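Local coordinates for protein beta-galactosidase (Bacillus circulans subsp. alkalophilus, PDB 3TTY) that catalyses the hydrolysis of terminal, non-reducing beta-D-galactose residues in beta-galactosides, using a TIM-barrel catalytic domain that binds galactose, at residues V42-W47 against M144-N149; I74-A79 against P140-W145; T80-H85 against K126-K131; P248-L253 against V271-N276. All blocks are in the same frame, centred on the assembly; numbering follows the deposited sequence.

Interaction 1 of 4, residues V42-W47 against M144-N149; sequences VNVFSW and MWHVSN. With GLA (alpha-D-galactopyranose), chain H.
Phe45 and Asn149 meet beside the bound galactose, where Phe45 CZ comes within 3.4 Å of Asn149 ND2. The two side chains cross almost perpendicularly, with ring and amide planes 76° apart. The same nitrogen donates to the sugar, Asn149 ND2 lying 3.1 Å from GLA O2 with an N-H...O angle of 154°. Phe45 instead offers its ring edge to the sugar, Phe45 CE2 lying 3.9 Å from GLA O3. Behind this first shell, Val44 points CG1 along the direction anti to its own nitrogen (chi1 -178°). There the methyl lies over one face of the Phe45 ring, near its rim, and packs 3.7 Å from Asn149 CB, while CG2 lies over a face of His146. Farther out, Trp187 of a second subunit meets the Phe45 ring. Asn149 ND2 also bonds to His112, and its OD1 accepts from Asn252. With oxygen and nitrogen both engaged, the amide has a defined rotation, and it presents N-H rather than C=O to the sugar's 2-hydroxyl, a polar grip beside the edge of one aromatic ring.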
loop_
_atom_site.group_PDB
_atom_site.type_symbol
_atom_site.label_atom_id
_atom_site.label_comp_id
_atom_site.label_asym_id
_atom_site.label_seq_id
_atom_site.Cartn_x
_atom_site.Cartn_y
_atom_site.Cartn_z
ATOM N N VAL A 42 -14.813 35.152 -8.722
ATOM C CA VAL A 42 -13.892 35.271 -9.846
ATOM C C VAL A 42 -12.460 35.494 -9.390
ATOM O O VAL A 42 -12.211 35.811 -8.223
ATOM C CB VAL A 42 -14.304 36.425 -10.767
ATOM C CG1 VAL A 42 -15.769 36.267 -11.175
ATOM C CG2 VAL A 42 -14.085 37.748 -10.054
ATOM N N ASN A 43 -11.526 35.296 -10.315
ATOM C CA ASN A 43 -10.101 35.528 -10.069
ATOM C C ASN A 43 -9.461 34.625 -9.008
ATOM O O ASN A 43 -8.515 35.043 -8.324
ATOM C CB ASN A 43 -9.864 36.983 -9.681
ATOM C CG ASN A 43 -8.405 37.390 -9.802
ATOM O OD1 ASN A 43 -7.757 37.154 -10.837
ATOM N ND2 ASN A 43 -7.875 37.993 -8.740
ATOM N N VAL A 44 -9.967 33.401 -8.852
ATOM C CA VAL A 44 -9.396 32.495 -7.846
ATOM C C VAL A 44 -8.018 31.999 -8.279
ATOM O O VAL A 44 -7.125 31.823 -7.448
ATOM C CB VAL A 44 -10.295 31.283 -7.560
ATOM C CG1 VAL A 44 -9.677 30.403 -6.478
ATOM C CG2 VAL A 44 -11.677 31.723 -7.150
ATOM N N PHE A 45 -7.830 31.805 -9.580
ATOM C CA PHE A 45 -6.627 31.132 -10.060
ATOM C C PHE A 45 -5.963 31.836 -11.226
ATOM O O PHE A 45 -5.731 31.228 -12.272
ATOM C CB PHE A 45 -6.936 29.674 -10.430
ATOM C CG PHE A 45 -7.160 28.773 -9.230
ATOM C CD1 PHE A 45 -6.146 28.552 -8.308
ATOM C CD2 PHE A 45 -8.372 28.134 -9.039
ATOM C CE1 PHE A 45 -6.336 27.710 -7.210
ATOM C CE2 PHE A 45 -8.576 27.297 -7.939
ATOM C CZ PHE A 45 -7.552 27.086 -7.023
ATOM N N SER A 46 -5.627 33.110 -11.042
ATOM C CA SER A 46 -5.097 33.885 -12.148
ATOM C C SER A 46 -3.906 34.734 -11.733
ATOM O O SER A 46 -3.653 35.796 -12.309
ATOM C CB SER A 46 -6.196 34.760 -12.757
ATOM O OG SER A 46 -6.872 34.059 -13.780
ATOM N N TRP A 47 -3.173 34.260 -10.735
ATOM C CA TRP A 47 -2.026 34.994 -10.267
ATOM C C TRP A 47 -1.085 35.250 -11.451
ATOM O O TRP A 47 -0.696 36.385 -11.700
ATOM C CB TRP A 47 -1.337 34.238 -9.134
ATOM C CG TRP A 47 -0.348 35.054 -8.380
ATOM C CD1 TRP A 47 0.268 36.205 -8.797
ATOM C CD2 TRP A 47 0.140 34.790 -7.061
ATOM N NE1 TRP A 47 1.126 36.661 -7.814
ATOM C CE2 TRP A 47 1.061 35.810 -6.742
ATOM C CE3 TRP A 47 -0.093 33.778 -6.129
ATOM C CZ2 TRP A 47 1.719 35.859 -5.513
ATOM C CZ3 TRP A 47 0.568 33.823 -4.918
ATOM C CH2 TRP A 47 1.461 34.856 -4.622
ATOM N N MET A 144 -17.840 40.463 -1.110
ATOM C CA MET A 144 -17.068 39.505 -0.319
ATOM C C MET A 144 -15.672 39.327 -0.908
ATOM O O MET A 144 -15.524 39.274 -2.128
ATOM C CB MET A 144 -17.803 38.163 -0.276
ATOM C CG MET A 144 -17.136 37.075 0.557
ATOM S SD MET A 144 -17.123 37.368 2.353
ATOM C CE MET A 144 -18.861 37.593 2.704
ATOM N N TRP A 145 -14.657 39.263 -0.046
ATOM C CA TRP A 145 -13.302 38.891 -0.464
ATOM C C TRP A 145 -13.074 37.409 -0.184
ATOM O O TRP A 145 -13.418 36.907 0.884
ATOM C CB TRP A 145 -12.219 39.706 0.263
ATOM C CG TRP A 145 -12.067 41.130 -0.195
ATOM C CD1 TRP A 145 -12.509 42.243 0.454
ATOM C CD2 TRP A 145 -11.422 41.597 -1.391
ATOM N NE1 TRP A 145 -12.188 43.367 -0.261
ATOM C CE2 TRP A 145 -11.520 43.000 -1.398
ATOM C CE3 TRP A 145 -10.780 40.963 -2.458
ATOM C CZ2 TRP A 145 -11.001 43.781 -2.424
ATOM C CZ3 TRP A 145 -10.270 41.738 -3.477
ATOM C CH2 TRP A 145 -10.381 43.130 -3.456
ATOM N N HIS A 146 -12.465 36.731 -1.148
ATOM C CA HIS A 146 -12.205 35.300 -1.092
ATOM C C HIS A 146 -10.677 35.138 -1.099
ATOM O O HIS A 146 -10.042 35.048 -2.162
ATOM C CB HIS A 146 -12.906 34.648 -2.302
ATOM C CG HIS A 146 -12.648 33.181 -2.489
ATOM N ND1 HIS A 146 -11.386 32.625 -2.449
ATOM C CD2 HIS A 146 -13.493 32.173 -2.810
ATOM C CE1 HIS A 146 -11.471 31.331 -2.710
ATOM N NE2 HIS A 146 -12.736 31.028 -2.933
ATOM N N VAL A 147 -10.092 35.129 0.098
ATOM C CA VAL A 147 -8.635 35.081 0.254
ATOM C C VAL A 147 -8.072 33.728 -0.131
ATOM O O VAL A 147 -8.502 32.691 0.404
ATOM C CB VAL A 147 -8.203 35.378 1.700
ATOM C CG1 VAL A 147 -6.710 35.081 1.885
ATOM C CG2 VAL A 147 -8.537 36.820 2.065
ATOM N N SER A 148 -7.120 33.733 -1.063
ATOM C CA SER A 148 -6.470 32.494 -1.477
ATOM C C SER A 148 -7.541 31.476 -1.910
ATOM O O SER A 148 -8.555 31.849 -2.500
ATOM C CB SER A 148 -5.619 31.945 -0.320
ATOM O OG SER A 148 -4.730 30.925 -0.745
ATOM N N ASN A 149 -7.297 30.202 -1.625
ATOM C CA ASN A 149 -8.251 29.135 -1.868
ATOM C C ASN A 149 -7.817 27.887 -1.107
ATOM O O ASN A 149 -6.660 27.469 -1.208
ATOM C CB ASN A 149 -8.358 28.811 -3.359
ATOM C CG ASN A 149 -9.546 27.912 -3.664
ATOM O OD1 ASN A 149 -10.694 28.312 -3.500
ATOM N ND2 ASN A 149 -9.273 26.688 -4.098
HETATM C C1 GLA H . -12.328 22.486 -4.008
HETATM C C2 GLA H . -11.657 23.720 -4.660
HETATM C C3 GLA H . -12.263 24.080 -6.028
HETATM C C4 GLA H . -12.340 22.803 -6.851
HETATM C C5 GLA H . -13.106 21.734 -6.064
HETATM C C6 GLA H . -13.238 20.485 -6.944
HETATM O O1 GLA H . -13.668 22.690 -3.525
HETATM O O2 GLA H . -11.756 24.846 -3.802
HETATM O O3 GLA H . -11.453 25.033 -6.740
HETATM O O4 GLA H . -11.000 22.373 -7.053
HETATM O O5 GLA H . -12.354 21.380 -4.899
HETATM O O6 GLA H . -14.256 19.621 -6.424
#

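Interaction 2 of 4, residues I74-A79 against P140-W145; sequences IYLCLA and PQIVMW
Ile74 offers its carbonyl to the side chain of Gln141, which folds at chi2 (-56°) and carries NE2 back to donate to Ile74 O at 2.9 Å, from above the carbonyl plane although the oxygen lies in the amide's own plane. The next residue, Tyr75, has its ring turned only 20° from that amide; the backbone oxygen of Gln141 sits at the ring edge, in its plane, and Val143 CG1 packs 3.7 Å from Tyr75 CD1. An alanine in place of Gln141 removes the amide, which would probably leave Ile74 O without this donor and open a gap beside the tyrosine ring. Leu76 uses both backbone groups, its N bonding to Gln141 O and its O receiving Val143 N at 2.9 Å. These are adjacent parallel strands of the TIM barrel, and a beta bulge shifts their register between Leu76 and Cys77. Cys77 turns its sulfur to Met144, SG to CG 3.9 Å, on the face opposite Leu76. Leu78 N then binds Met144 O at 2.9 Å, while Leu78 CD2 lies 3.4 Å from Trp145 CZ3, the side chains running alongside.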
loop_
_atom_site.group_PDB
_atom_site.type_symbol
_atom_site.label_atom_id
_atom_site.label_comp_id
_atom_site.label_asym_id
_atom_site.label_seq_id
_atom_site.Cartn_x
_atom_site.Cartn_y
_atom_site.Cartn_z
ATOM N N ILE A 74 -24.899 41.238 -11.459
ATOM C CA ILE A 74 -24.409 40.079 -10.729
ATOM C C ILE A 74 -23.340 40.539 -9.745
ATOM O O ILE A 74 -22.486 41.358 -10.086
ATOM C CB ILE A 74 -23.833 39.023 -11.680
ATOM C CG1 ILE A 74 -24.955 38.399 -12.508
ATOM C CG2 ILE A 74 -23.074 37.956 -10.910
ATOM C CD1 ILE A 74 -24.470 37.474 -13.613
ATOM N N TYR A 75 -23.412 40.030 -8.521
ATOM C CA TYR A 75 -22.499 40.431 -7.453
ATOM C C TYR A 75 -21.215 39.617 -7.451
ATOM O O TYR A 75 -21.190 38.482 -7.937
ATOM C CB TYR A 75 -23.195 40.325 -6.097
ATOM C CG TYR A 75 -24.285 41.368 -5.920
ATOM C CD1 TYR A 75 -23.963 42.708 -5.715
ATOM C CD2 TYR A 75 -25.636 41.014 -5.963
ATOM C CE1 TYR A 75 -24.954 43.671 -5.554
ATOM C CE2 TYR A 75 -26.639 41.967 -5.802
ATOM C CZ TYR A 75 -26.291 43.291 -5.599
ATOM O OH TYR A 75 -27.273 44.241 -5.440
ATOM N N LEU A 76 -20.159 40.195 -6.882
ATOM C CA LEU A 76 -18.824 39.623 -6.983
ATOM C C LEU A 76 -18.255 39.153 -5.647
ATOM O O LEU A 76 -18.163 39.918 -4.677
ATOM C CB LEU A 76 -17.878 40.618 -7.641
ATOM C CG LEU A 76 -18.413 41.088 -8.996
ATOM C CD1 LEU A 76 -17.679 42.318 -9.501
ATOM C CD2 LEU A 76 -18.352 39.967 -10.000
ATOM N N CYS A 77 -17.916 37.869 -5.604
ATOM C CA CYS A 77 -17.066 37.335 -4.562
ATOM C C CYS A 77 -15.647 37.313 -5.154
ATOM O O CYS A 77 -15.296 36.407 -5.907
ATOM C CB CYS A 77 -17.527 35.937 -4.165
ATOM S SG CYS A 77 -16.570 35.235 -2.822
ATOM N N LEU A 78 -14.852 38.335 -4.841
ATOM C CA LEU A 78 -13.570 38.527 -5.513
ATOM C C LEU A 78 -12.429 37.837 -4.771
ATOM O O LEU A 78 -12.169 38.134 -3.609
ATOM C CB LEU A 78 -13.264 40.020 -5.709
ATOM C CG LEU A 78 -11.958 40.362 -6.443
ATOM C CD1 LEU A 78 -11.900 39.731 -7.850
ATOM C CD2 LEU A 78 -11.746 41.856 -6.534
ATOM N N ALA A 79 -11.753 36.919 -5.454
ATOM C CA ALA A 79 -10.637 36.193 -4.851
ATOM C C ALA A 79 -9.309 36.938 -5.058
ATOM O O ALA A 79 -9.143 37.683 -6.021
ATOM C CB ALA A 79 -10.565 34.766 -5.406
ATOM N N PRO A 140 -18.875 48.943 -6.370
ATOM C CA PRO A 140 -20.134 48.667 -5.668
ATOM C C PRO A 140 -20.563 47.199 -5.651
ATOM O O PRO A 140 -21.338 46.825 -4.772
ATOM C CB PRO A 140 -21.161 49.483 -6.471
ATOM C CG PRO A 140 -20.567 49.579 -7.846
ATOM C CD PRO A 140 -19.091 49.713 -7.610
ATOM N N GLN A 141 -20.083 46.394 -6.596
ATOM C CA GLN A 141 -20.585 45.030 -6.762
ATOM C C GLN A 141 -19.905 44.004 -5.854
ATOM O O GLN A 141 -20.461 42.931 -5.588
ATOM C CB GLN A 141 -20.449 44.582 -8.218
ATOM C CG GLN A 141 -21.398 45.258 -9.165
ATOM C CD GLN A 141 -22.839 45.077 -8.747
ATOM O OE1 GLN A 141 -23.451 45.992 -8.200
ATOM N NE2 GLN A 141 -23.391 43.888 -8.996
ATOM N N ILE A 142 -18.706 44.330 -5.386
ATOM C CA ILE A 142 -17.934 43.403 -4.562
ATOM C C ILE A 142 -18.535 43.256 -3.174
ATOM O O ILE A 142 -18.535 44.193 -2.386
ATOM C CB ILE A 142 -16.476 43.856 -4.431
ATOM C CG1 ILE A 142 -15.854 44.029 -5.818
ATOM C CG2 ILE A 142 -15.693 42.865 -3.597
ATOM C CD1 ILE A 142 -14.429 44.541 -5.788
ATOM N N VAL A 143 -19.031 42.062 -2.871
ATOM C CA VAL A 143 -19.763 41.840 -1.639
ATOM C C VAL A 143 -18.969 40.995 -0.654
ATOM O O VAL A 143 -19.384 40.812 0.498
ATOM C CB VAL A 143 -21.097 41.124 -1.928
ATOM C CG1 VAL A 143 -22.107 42.074 -2.585
ATOM C CG2 VAL A 143 -20.853 39.899 -2.812
ATOM N N MET A 144 -17.840 40.463 -1.110
ATOM C CA MET A 144 -17.068 39.505 -0.319
ATOM C C MET A 144 -15.672 39.327 -0.908
ATOM O O MET A 144 -15.524 39.274 -2.128
ATOM C CB MET A 144 -17.803 38.163 -0.276
ATOM C CG MET A 144 -17.136 37.075 0.557
ATOM S SD MET A 144 -17.123 37.368 2.353
ATOM C CE MET A 144 -18.861 37.593 2.704
ATOM N N TRP A 145 -14.657 39.263 -0.046
ATOM C CA TRP A 145 -13.302 38.891 -0.464
ATOM C C TRP A 145 -13.074 37.409 -0.184
ATOM O O TRP A 145 -13.418 36.907 0.884
ATOM C CB TRP A 145 -12.219 39.706 0.263
ATOM C CG TRP A 145 -12.067 41.130 -0.195
ATOM C CD1 TRP A 145 -12.509 42.243 0.454
ATOM C CD2 TRP A 145 -11.422 41.597 -1.391
ATOM N NE1 TRP A 145 -12.188 43.367 -0.261
ATOM C CE2 TRP A 145 -11.520 43.000 -1.398
ATOM C CE3 TRP A 145 -10.780 40.963 -2.458
ATOM C CZ2 TRP A 145 -11.001 43.781 -2.424
ATOM C CZ3 TRP A 145 -10.270 41.738 -3.477
ATOM C CH2 TRP A 145 -10.381 43.130 -3.456
#

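Interaction 3 of 4, residues T80-H85 against K126-K131; sequences TSTGAH and KILAGK
Thr80, where the chain leaves strand 75-79 of the TIM barrel, brings its CA to 5.4 Å from CA of Ala129 on helix 119-135, which lies between this strand and the next, 142-146; the loop then turns through Ser81, whose positive phi of 73° bends it past the helix. Leu128 does most of the touching. Its CG is trans to the backbone nitrogen (chi1 180°), which extends the side chain from the helix so that Leu128 CD2 presses against the Thr80 carbonyl, 3.2 Å from O. The same methyl lies 4.1 Å from Ser81 CB and 4.3 Å from Thr82 CG2. Beside it the pairing is methyl to methyl, Thr80 CG2 standing 4.0 Å from Ala129 CB. Trp47 covers Leu128 as well.

The hydroxyls of the loop look elsewhere. Glu236, on helix 215-243, spans the two threonines with its carboxylate, OE1 bonding to Thr80 OG1 and OE2 to Thr82 OG1; Thr80 OG1 also receives the backbone N-H of Ser148. Ser81 OG bonds to Asn43 O and Ser46 N. Each threonine is thus split by chemistry, methyl against helix and buried hydroxyl satisfied elsewhere; residues 126-131 bring carbon to the loop, while Tyr121 of the same helix bonds to Thr82 O.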
loop_
_atom_site.group_PDB
_atom_site.type_symbol
_atom_site.label_atom_id
_atom_site.label_comp_id
_atom_site.label_asym_id
_atom_site.label_seq_id
_atom_site.Cartn_x
_atom_site.Cartn_y
_atom_site.Cartn_z
ATOM N N THR A 80 -8.367 36.735 -4.146
ATOM C CA THR A 80 -7.049 37.353 -4.249
ATOM C C THR A 80 -6.102 36.616 -5.199
ATOM O O THR A 80 -5.024 37.130 -5.508
ATOM C CB THR A 80 -6.375 37.418 -2.878
ATOM O OG1 THR A 80 -6.276 36.092 -2.351
ATOM C CG2 THR A 80 -7.197 38.273 -1.933
ATOM N N SER A 81 -6.484 35.414 -5.630
ATOM C CA SER A 81 -5.690 34.640 -6.592
ATOM C C SER A 81 -4.418 34.044 -5.997
ATOM O O SER A 81 -3.555 33.583 -6.733
ATOM C CB SER A 81 -5.299 35.493 -7.802
ATOM O OG SER A 81 -5.947 35.057 -8.981
ATOM N N THR A 82 -4.301 34.040 -4.678
ATOM C CA THR A 82 -3.079 33.551 -4.046
ATOM C C THR A 82 -3.019 32.039 -3.780
ATOM O O THR A 82 -2.048 31.551 -3.211
ATOM C CB THR A 82 -2.787 34.317 -2.738
ATOM O OG1 THR A 82 -3.877 34.139 -1.827
ATOM C CG2 THR A 82 -2.585 35.816 -3.026
ATOM N N GLY A 83 -4.041 31.296 -4.194
ATOM C CA GLY A 83 -4.081 29.861 -3.942
ATOM C C GLY A 83 -3.158 29.034 -4.834
ATOM O O GLY A 83 -2.960 27.852 -4.598
ATOM N N ALA A 84 -2.607 29.645 -5.877
ATOM C CA ALA A 84 -1.642 28.960 -6.729
ATOM C C ALA A 84 -0.685 29.994 -7.297
ATOM O O ALA A 84 -1.117 30.916 -7.992
ATOM C CB ALA A 84 -2.341 28.207 -7.862
ATOM N N HIS A 85 0.604 29.846 -6.985
ATOM C CA HIS A 85 1.604 30.811 -7.408
ATOM C C HIS A 85 2.007 30.590 -8.868
ATOM O O HIS A 85 1.718 29.552 -9.430
ATOM C CB HIS A 85 2.819 30.780 -6.463
ATOM C CG HIS A 85 3.480 29.441 -6.350
ATOM N ND1 HIS A 85 3.494 28.712 -5.182
ATOM C CD2 HIS A 85 4.165 28.702 -7.261
ATOM C CE1 HIS A 85 4.150 27.581 -5.376
ATOM N NE2 HIS A 85 4.566 27.551 -6.631
ATOM N N LYS A 126 0.872 39.494 -0.309
ATOM C CA LYS A 126 0.424 40.750 0.296
ATOM C C LYS A 126 0.260 41.871 -0.742
ATOM O O LYS A 126 -0.762 42.548 -0.790
ATOM C CB LYS A 126 1.392 41.202 1.385
ATOM C CG LYS A 126 1.067 42.585 1.941
ATOM C CD LYS A 126 1.758 42.858 3.282
ATOM C CE LYS A 126 1.335 44.219 3.846
ATOM N NZ LYS A 126 1.919 44.477 5.193
ATOM N N ILE A 127 1.275 42.071 -1.569
ATOM C CA ILE A 127 1.168 43.064 -2.626
ATOM C C ILE A 127 -0.041 42.817 -3.538
ATOM O O ILE A 127 -0.811 43.742 -3.814
ATOM C CB ILE A 127 2.468 43.154 -3.446
ATOM C CG1 ILE A 127 3.591 43.689 -2.550
ATOM C CG2 ILE A 127 2.273 44.060 -4.666
ATOM C CD1 ILE A 127 4.943 43.826 -3.242
ATOM N N LEU A 128 -0.221 41.577 -3.992
ATOM C CA LEU A 128 -1.327 41.271 -4.909
ATOM C C LEU A 128 -2.694 41.614 -4.301
ATOM O O LEU A 128 -3.520 42.269 -4.940
ATOM C CB LEU A 128 -1.297 39.809 -5.366
ATOM C CG LEU A 128 -2.405 39.350 -6.320
ATOM C CD1 LEU A 128 -2.547 40.287 -7.533
ATOM C CD2 LEU A 128 -2.163 37.909 -6.767
ATOM N N ALA A 129 -2.927 41.162 -3.077
ATOM C CA ALA A 129 -4.164 41.455 -2.383
ATOM C C ALA A 129 -4.330 42.969 -2.216
ATOM O O ALA A 129 -5.418 43.506 -2.380
ATOM C CB ALA A 129 -4.176 40.760 -1.021
ATOM N N GLY A 130 -3.236 43.653 -1.896
ATOM C CA GLY A 130 -3.256 45.097 -1.765
ATOM C C GLY A 130 -3.678 45.806 -3.038
ATOM O O GLY A 130 -4.568 46.643 -3.018
ATOM N N LYS A 131 -3.034 45.473 -4.150
ATOM C CA LYS A 131 -3.329 46.123 -5.421
ATOM C C LYS A 131 -4.750 45.869 -5.886
ATOM O O LYS A 131 -5.374 46.747 -6.466
ATOM C CB LYS A 131 -2.341 45.685 -6.504
ATOM C CG LYS A 131 -0.938 46.291 -6.363
ATOM C CD LYS A 131 -0.005 45.779 -7.452
ATOM C CE LYS A 131 1.322 46.530 -7.448
ATOM N NZ LYS A 131 1.134 47.982 -7.719
#

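Interaction 4 of 4, residues P248-L253 against V271-N276. With GLA (alpha-D-galactopyranose), chain H.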
loop_
_atom_site.group_PDB
_atom_site.type_symbol
_atom_site.label_atom_id
_atom_site.label_comp_id
_atom_site.label_asym_id
_atom_site.label_seq_id
_atom_site.Cartn_x
_atom_site.Cartn_y
_atom_site.Cartn_z
ATOM N N PRO A 248 -16.534 42.468 3.702
ATOM C CA PRO A 248 -16.201 41.302 4.534
ATOM C C PRO A 248 -15.196 40.372 3.855
ATOM O O PRO A 248 -15.091 40.353 2.627
ATOM C CB PRO A 248 -17.551 40.583 4.704
ATOM C CG PRO A 248 -18.582 41.565 4.274
ATOM C CD PRO A 248 -17.927 42.424 3.237
ATOM N N VAL A 249 -14.472 39.602 4.655
ATOM C CA VAL A 249 -13.390 38.778 4.143
ATOM C C VAL A 249 -13.549 37.360 4.645
ATOM O O VAL A 249 -13.810 37.139 5.836
ATOM C CB VAL A 249 -12.029 39.278 4.640
ATOM C CG1 VAL A 249 -10.906 38.446 4.017
ATOM C CG2 VAL A 249 -11.858 40.767 4.340
ATOM N N THR A 250 -13.402 36.399 3.740
ATOM C CA THR A 250 -13.433 34.997 4.122
ATOM C C THR A 250 -12.359 34.224 3.373
ATOM O O THR A 250 -11.666 34.767 2.499
ATOM C CB THR A 250 -14.808 34.362 3.836
ATOM O OG1 THR A 250 -14.876 33.066 4.429
ATOM C CG2 THR A 250 -15.054 34.234 2.331
ATOM N N THR A 251 -12.215 32.958 3.734
ATOM C CA THR A 251 -11.483 32.007 2.912
ATOM C C THR A 251 -12.266 30.701 2.988
ATOM O O THR A 251 -13.070 30.529 3.898
ATOM C CB THR A 251 -9.992 31.853 3.344
ATOM O OG1 THR A 251 -9.324 30.989 2.421
ATOM C CG2 THR A 251 -9.878 31.282 4.779
ATOM N N ASN A 252 -12.097 29.806 2.022
ATOM C CA ASN A 252 -12.986 28.643 1.965
ATOM C C ASN A 252 -12.430 27.395 2.660
ATOM O O ASN A 252 -11.354 26.896 2.305
ATOM C CB ASN A 252 -13.471 28.348 0.532
ATOM C CG ASN A 252 -12.336 28.257 -0.480
ATOM O OD1 ASN A 252 -11.227 28.714 -0.228
ATOM N ND2 ASN A 252 -12.623 27.680 -1.641
ATOM N N LEU A 253 -13.177 26.907 3.651
ATOM C CA LEU A 253 -12.721 25.815 4.515
ATOM C C LEU A 253 -13.301 24.473 4.080
ATOM O O LEU A 253 -14.192 24.414 3.222
ATOM C CB LEU A 253 -13.096 26.083 5.980
ATOM C CG LEU A 253 -12.892 27.512 6.487
ATOM C CD1 LEU A 253 -13.209 27.597 7.968
ATOM C CD2 LEU A 253 -11.490 28.006 6.209
ATOM N N VAL A 271 -16.730 35.845 8.278
ATOM C CA VAL A 271 -17.774 34.859 8.100
ATOM C C VAL A 271 -17.101 33.576 7.638
ATOM O O VAL A 271 -16.074 33.611 6.960
ATOM C CB VAL A 271 -18.793 35.307 7.031
ATOM C CG1 VAL A 271 -18.181 35.224 5.660
ATOM C CG2 VAL A 271 -20.050 34.456 7.097
ATOM N N VAL A 272 -17.670 32.444 8.017
ATOM C CA VAL A 272 -17.155 31.161 7.585
ATOM C C VAL A 272 -17.710 30.853 6.204
ATOM O O VAL A 272 -18.786 31.310 5.849
ATOM C CB VAL A 272 -17.559 30.056 8.570
ATOM C CG1 VAL A 272 -17.288 28.673 7.983
ATOM C CG2 VAL A 272 -16.839 30.254 9.908
ATOM N N SER A 273 -16.946 30.119 5.404
ATOM C CA SER A 273 -17.454 29.595 4.151
ATOM C C SER A 273 -16.812 28.239 3.978
ATOM O O SER A 273 -15.746 27.981 4.553
ATOM C CB SER A 273 -17.111 30.516 2.981
ATOM O OG SER A 273 -15.730 30.478 2.669
ATOM N N TRP A 274 -17.460 27.352 3.230
ATOM C CA TRP A 274 -16.915 26.008 3.073
ATOM C C TRP A 274 -17.389 25.314 1.816
ATOM O O TRP A 274 -18.296 25.787 1.127
ATOM C CB TRP A 274 -17.150 25.157 4.335
ATOM C CG TRP A 274 -18.392 24.302 4.398
ATOM C CD1 TRP A 274 -19.691 24.725 4.560
ATOM C CD2 TRP A 274 -18.440 22.867 4.383
ATOM N NE1 TRP A 274 -20.541 23.638 4.619
ATOM C CE2 TRP A 274 -19.798 22.488 4.513
ATOM C CE3 TRP A 274 -17.467 21.866 4.262
ATOM C CZ2 TRP A 274 -20.204 21.154 4.526
ATOM C CZ3 TRP A 274 -17.873 20.535 4.272
ATOM C CH2 TRP A 274 -19.230 20.194 4.397
ATOM N N ASP A 275 -16.754 24.185 1.530
ATOM C CA ASP A 275 -16.920 23.491 0.268
ATOM C C ASP A 275 -17.427 22.077 0.543
ATOM O O ASP A 275 -16.697 21.229 1.047
ATOM C CB ASP A 275 -15.582 23.471 -0.491
ATOM C CG ASP A 275 -14.962 24.879 -0.653
ATOM O OD1 ASP A 275 -15.707 25.883 -0.670
ATOM O OD2 ASP A 275 -13.721 24.986 -0.773
ATOM N N ASN A 276 -18.689 21.831 0.208
ATOM C CA ASN A 276 -19.348 20.571 0.553
ATOM C C ASN A 276 -19.465 19.602 -0.620
ATOM O O ASN A 276 -20.227 19.838 -1.572
ATOM C CB ASN A 276 -20.729 20.846 1.152
ATOM C CG ASN A 276 -21.494 19.580 1.441
ATOM O OD1 ASN A 276 -22.719 19.524 1.285
ATOM N ND2 ASN A 276 -20.782 18.546 1.852
HETATM C C1 GLA H . -12.328 22.486 -4.008
HETATM C C2 GLA H . -11.657 23.720 -4.660
HETATM C C3 GLA H . -12.263 24.080 -6.028
HETATM C C4 GLA H . -12.340 22.803 -6.851
HETATM C C5 GLA H . -13.106 21.734 -6.064
HETATM C C6 GLA H . -13.238 20.485 -6.944
HETATM O O1 GLA H . -13.668 22.690 -3.525
HETATM O O2 GLA H . -11.756 24.846 -3.802
HETATM O O3 GLA H . -11.453 25.033 -6.740
HETATM O O4 GLA H . -11.000 22.373 -7.053
HETATM O O5 GLA H . -12.354 21.380 -4.899
HETATM O O6 GLA H . -14.256 19.621 -6.424
#
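Asn252 holds CG between its backbone nitrogen and carbonyl carbon (chi1 52°), while Asp275 sets its carboxyl carbon trans to its own carbonyl carbon (chi1 -53°), and these two choices bring Asn252 ND2 to 3.0 Å from Asp275 OD2. The amide and carboxylate planes are 71° apart. Asn252 is held at both ends from outside, ND2 giving a bond to Asn149 OD1 and OD1 accepting from the backbone N of Glu150. With a glycine in place of Asp275, the Asn252 amide is likely to lose its acidic neighbour and a gap to open next to the sugar.

The backbones beneath belong to a beta-alpha-beta unit of the barrel, two neighbouring parallel strands joined through helix 262-266. Leu253 N bonds to Ser273 O at 2.9 Å, and Asp275 N to Leu253 O at 3.1 Å. Nearer the start of the strands side chains join in: Ser273 OG donates to Thr251 O at 2.9 Å from above the carbonyl plane, and Thr250 OG1 lies equally near Val271 O. At the far end Asp275 OD2 stands 3.6 Å from GLA O1 and Asn252 ND2 3.7 Å from GLA O2, spacings that suggest this pair lines and shapes the polar pocket wall rather than gripping the sugar by short bonds.

In the fold
From the N terminus, the chain leaves strand 39-42 and enters interaction 1, whose loop closes about a hundred residues later at the end of strand 142-146 and in the loop just past it. Within that span, interaction 2 pairs strand 75-79 with the same strand 142-146, sharing Met144 and Trp145 with interaction 1. Interaction 3 lies inside both loops, setting the loop that follows strand 75-79 against helix 119-135, which precedes strand 142-146. None of these three crosses interaction 4, which comes later in the chain and closes a short loop between strands 249-253 and 273-275. Strand 142-146 adjoins 249-253, so strands 75-79, 142-146, 249-253 and 273-275 stand side by side in the barrel; interactions 1 and 4 meet at the galactose.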